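Local coordinates for pesticidal crystal protein Cry2Aa (Bacillus thuringiensis serovar kurstaki, PDB 1I5P), which binds to midgut epithelial cells of mosquito (Aedes aegypti) and moth (Manduca sexta) larvae and promotes their colloid-osmotic lysis, at residues M39-K42 with R43-S47; R95-E98 with Q99-Q103. All blocks are in the same frame, centred on the assembly; numbering follows the deposited sequence.

Contact 1: residues M39-K42 with R43-S47; sequences MEWK and RTDHS
Met39, Glu40 and Trp41 give their carbonyls to the N-H groups of Arg43, Thr44 and Asp45 as the last turn of helix 31-44 closes, and at Asp45 the chain leaves helical geometry. Glu40 O takes a second donor as well: Thr44 OG1 folds back to it at 3.2 Å, coming from above the carbonyl plane. On the outer side Glu40 and Arg43 run side by side in a two-pronged salt bridge. Arg43 NH2 meets the syn lone pair of Glu40 OE1 at 2.8 Å, while Arg43 NE reaches Glu40 OE2 at 3.0 Å. Both oxygens lie near the guanidinium plane, and bends in the arginine at chi3 (75°) and chi4 (81°) bring NE and NH2 together toward them. Thr44 CG2 covers one guanidinium face. Beyond the helix the chain curls back: Ser47 CB sits over the Trp41 six-membered ring in a CH-pi contact, 3.5 Å from Trp41 CH2, and Lys42 NZ donates to Ser47 OG at 3.0 Å. Ser47 OG donates in turn to a water at 2.8 Å. The same water bonds to Lys42 O and, at 2.6 Å, to Asp45 O, tying the last turn of the helix to the loop. Around this turn, Lys42 NZ also bonds to Val50 O, and His46 NE2 to Glu243 of helix 238-259. Toward the middle domain, Trp41 NE1 reaches Tyr417 O just past strand 415-416, and Asp45 makes a salt bridge to Arg375 on strand 373-377, so the helix end bridges the helical and beta-rich parts of the toxin.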
# COMPACT_ATOMS: atom_id res chain seq x y z
N MET A 39 4.98 -5.33 16.96
CA MET A 39 6.12 -5.69 17.79
C MET A 39 6.40 -7.18 17.65
O MET A 39 7.55 -7.59 17.55
CB MET A 39 5.87 -5.36 19.27
CG MET A 39 6.22 -3.94 19.68
SD MET A 39 5.95 -3.62 21.43
CE MET A 39 7.60 -3.95 22.11
N GLU A 40 5.35 -8.00 17.66
CA GLU A 40 5.54 -9.44 17.52
C GLU A 40 6.05 -9.76 16.13
O GLU A 40 6.88 -10.64 15.96
CB GLU A 40 4.23 -10.17 17.79
CG GLU A 40 4.02 -10.48 19.25
CD GLU A 40 5.16 -11.31 19.81
OE1 GLU A 40 5.18 -12.53 19.54
OE2 GLU A 40 6.03 -10.75 20.51
N TRP A 41 5.53 -9.05 15.14
CA TRP A 41 5.95 -9.23 13.76
C TRP A 41 7.46 -9.02 13.71
O TRP A 41 8.20 -9.82 13.13
CB TRP A 41 5.23 -8.20 12.88
CG TRP A 41 5.77 -8.08 11.47
CD1 TRP A 41 5.50 -8.90 10.42
CD2 TRP A 41 6.61 -7.03 10.97
NE1 TRP A 41 6.12 -8.43 9.28
CE2 TRP A 41 6.80 -7.28 9.59
CE3 TRP A 41 7.21 -5.90 11.54
CZ2 TRP A 41 7.57 -6.44 8.78
CZ3 TRP A 41 7.98 -5.07 10.73
CH2 TRP A 41 8.15 -5.34 9.36
N LYS A 42 7.92 -7.94 14.33
CA LYS A 42 9.35 -7.63 14.33
C LYS A 42 10.18 -8.75 14.92
O LYS A 42 11.20 -9.15 14.35
CB LYS A 42 9.61 -6.35 15.13
CG LYS A 42 11.06 -5.92 15.14
CD LYS A 42 11.57 -5.71 13.72
CE LYS A 42 12.83 -4.87 13.69
NZ LYS A 42 13.24 -4.65 12.28
N ARG A 43 9.73 -9.27 16.05
CA ARG A 43 10.43 -10.34 16.76
C ARG A 43 10.51 -11.68 16.05
O ARG A 43 11.56 -12.31 16.04
CB ARG A 43 9.77 -10.54 18.13
CG ARG A 43 10.42 -11.62 18.99
CD ARG A 43 9.69 -11.81 20.32
NE ARG A 43 8.43 -12.53 20.20
CZ ARG A 43 8.32 -13.86 20.13
NH1 ARG A 43 9.40 -14.62 20.16
NH2 ARG A 43 7.12 -14.43 20.05
N THR A 44 9.40 -12.11 15.46
CA THR A 44 9.33 -13.42 14.81
C THR A 44 9.29 -13.47 13.29
O THR A 44 9.58 -14.52 12.70
CB THR A 44 8.09 -14.17 15.29
OG1 THR A 44 6.93 -13.58 14.69
CG2 THR A 44 7.95 -14.08 16.81
N ASP A 45 8.92 -12.38 12.64
CA ASP A 45 8.81 -12.43 11.20
C ASP A 45 9.90 -11.74 10.42
O ASP A 45 10.81 -11.12 10.98
CB ASP A 45 7.45 -11.89 10.76
CG ASP A 45 6.31 -12.78 11.21
OD1 ASP A 45 6.49 -14.01 11.20
OD2 ASP A 45 5.24 -12.24 11.55
N HIS A 46 9.81 -11.88 9.10
CA HIS A 46 10.77 -11.28 8.21
C HIS A 46 10.46 -9.80 8.08
O HIS A 46 9.64 -9.40 7.25
CB HIS A 46 10.72 -11.95 6.84
CG HIS A 46 11.64 -11.33 5.84
ND1 HIS A 46 12.98 -11.13 6.08
CD2 HIS A 46 11.40 -10.86 4.59
CE1 HIS A 46 13.53 -10.55 5.02
NE2 HIS A 46 12.60 -10.38 4.11
N SER A 47 11.09 -9.00 8.92
CA SER A 47 10.92 -7.56 8.84
C SER A 47 12.01 -7.23 7.84
O SER A 47 12.91 -8.03 7.63
CB SER A 47 11.21 -6.89 10.18
OG SER A 47 12.58 -7.02 10.53
O HOH W 1 12.33 -9.37 12.09

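Contact 2: residues R95-E98 with Q99-Q103; sequences RETE and QFLNQ
Glu98 O is the carbonyl on which helix 88-101 finishes, in a Schellman-type turn of the helical N-terminal domain. Glu98 O accepts from Gln103 N at 3.1 Å, in the carbonyl plane and on a lone pair, which is the six-to-one bond of the motif. A weak, bent bond runs from Asn102 N to Glu98 O (2.8 Å). Asn102 makes the reversal by taking a positive phi of 64°. Upstream, ordinary helical bonds satisfy the carbonyls of Arg95, Glu96 and Thr97, with Gln99 N, Phe100 N and Leu101 N as donors. Several side-chain polar atoms are satisfied from outside the turn. Glu98 OE2 pairs with Arg104 NE and OE1 accepts from Leu105 N, so the carboxylate helps pin the chain that follows the turn. Arg95 NH1 approaches Glu98 OE2 too, at 3.5 Å, but no N-H points at it and the attraction is one of charge alone. Glu96 OE1 is taken by Lys42, and Thr97 OG1 by Ile93 O and Tyr247 OH, while Phe100 stacks on Tyr247 of helix 238-259. Thr97 and Leu101 run alongside each other, with CG2 of the threonine and CD1 of the leucine 3.8 Å apart. Tighter still is the turn itself, where Gln103 O presses on the aliphatic part of Glu98, 3.1 Å from CB.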
# COMPACT_ATOMS: atom_id res chain seq x y z
N ARG A 95 19.27 3.75 12.40
CA ARG A 95 20.25 2.68 12.38
C ARG A 95 19.83 1.47 11.58
O ARG A 95 20.67 0.84 10.92
CB ARG A 95 20.62 2.31 13.82
CG ARG A 95 21.27 3.50 14.54
CD ARG A 95 22.15 4.30 13.57
NE ARG A 95 22.99 5.31 14.20
CZ ARG A 95 24.26 5.12 14.56
NH1 ARG A 95 24.84 3.95 14.36
NH2 ARG A 95 24.95 6.11 15.11
N GLU A 96 18.55 1.12 11.60
CA GLU A 96 18.12 -0.02 10.81
C GLU A 96 18.09 0.37 9.34
O GLU A 96 18.23 -0.48 8.46
CB GLU A 96 16.75 -0.52 11.27
CG GLU A 96 16.75 -1.08 12.68
CD GLU A 96 15.68 -2.12 12.91
OE1 GLU A 96 15.77 -3.20 12.29
OE2 GLU A 96 14.75 -1.87 13.70
N THR A 97 17.89 1.66 9.07
CA THR A 97 17.88 2.14 7.70
C THR A 97 19.31 2.08 7.19
O THR A 97 19.56 1.73 6.03
CB THR A 97 17.37 3.59 7.62
OG1 THR A 97 16.02 3.65 8.12
CG2 THR A 97 17.38 4.09 6.18
N GLU A 98 20.26 2.43 8.05
CA GLU A 98 21.68 2.38 7.69
C GLU A 98 22.06 0.95 7.35
O GLU A 98 22.77 0.70 6.38
CB GLU A 98 22.56 2.88 8.85
CG GLU A 98 22.63 4.39 8.99
CD GLU A 98 23.63 4.85 10.04
OE1 GLU A 98 24.03 6.03 9.99
OE2 GLU A 98 24.02 4.05 10.92
N GLN A 99 21.58 0.01 8.15
CA GLN A 99 21.89 -1.38 7.92
C GLN A 99 21.23 -1.88 6.63
O GLN A 99 21.84 -2.62 5.86
CB GLN A 99 21.44 -2.24 9.11
CG GLN A 99 21.89 -3.70 9.03
CD GLN A 99 21.88 -4.38 10.39
OE1 GLN A 99 21.58 -3.75 11.40
NE2 GLN A 99 22.22 -5.66 10.42
N PHE A 100 19.99 -1.47 6.40
CA PHE A 100 19.25 -1.89 5.21
C PHE A 100 19.89 -1.38 3.92
O PHE A 100 20.06 -2.13 2.97
CB PHE A 100 17.80 -1.41 5.27
CG PHE A 100 16.97 -1.83 4.08
CD1 PHE A 100 16.57 -3.16 3.93
CD2 PHE A 100 16.62 -0.92 3.09
CE1 PHE A 100 15.83 -3.57 2.82
CE2 PHE A 100 15.88 -1.32 1.98
CZ PHE A 100 15.49 -2.65 1.84
N LEU A 101 20.23 -0.10 3.89
CA LEU A 101 20.82 0.50 2.69
C LEU A 101 22.33 0.32 2.59
O LEU A 101 22.91 0.53 1.52
CB LEU A 101 20.49 1.99 2.65
CG LEU A 101 19.01 2.36 2.61
CD1 LEU A 101 18.87 3.88 2.67
CD2 LEU A 101 18.37 1.81 1.34
N ASN A 102 22.95 -0.08 3.69
CA ASN A 102 24.39 -0.25 3.76
C ASN A 102 25.02 1.13 3.55
O ASN A 102 26.05 1.26 2.89
CB ASN A 102 24.90 -1.23 2.70
CG ASN A 102 26.37 -1.59 2.89
OD1 ASN A 102 26.91 -1.46 3.99
ND2 ASN A 102 27.02 -2.05 1.83
N GLN A 103 24.38 2.15 4.11
CA GLN A 103 24.87 3.52 4.04
C GLN A 103 24.95 4.05 5.47
O GLN A 103 24.14 3.71 6.32
CB GLN A 103 23.92 4.42 3.24
CG GLN A 103 23.67 4.01 1.79
CD GLN A 103 22.86 5.04 1.01
OE1 GLN A 103 22.25 4.72 -0.02
NE2 GLN A 103 22.87 6.29 1.48

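Overall arrangement
Both contacts are C-terminal helix ends, on helix 31-44 and helix 88-101, and a salt bridge joins them directly: Lys42 NZ of contact 1 to Glu96 OE1 of contact 2, 2.9 Å, although their centres are about 18 Å apart. Helix 238-259 is a common neighbour, touched through Glu243 by the first and through Phe244, Tyr247 and Met248 by the second. Contact 1 is a surface feature, closed by a salt bridge, a water and a tryptophan face, and it reaches across to the middle domain. Contact 2, partly buried, relies on backbone bonds across the turn and packs against helix 170-193 through Thr97, Glu98 and Gln103.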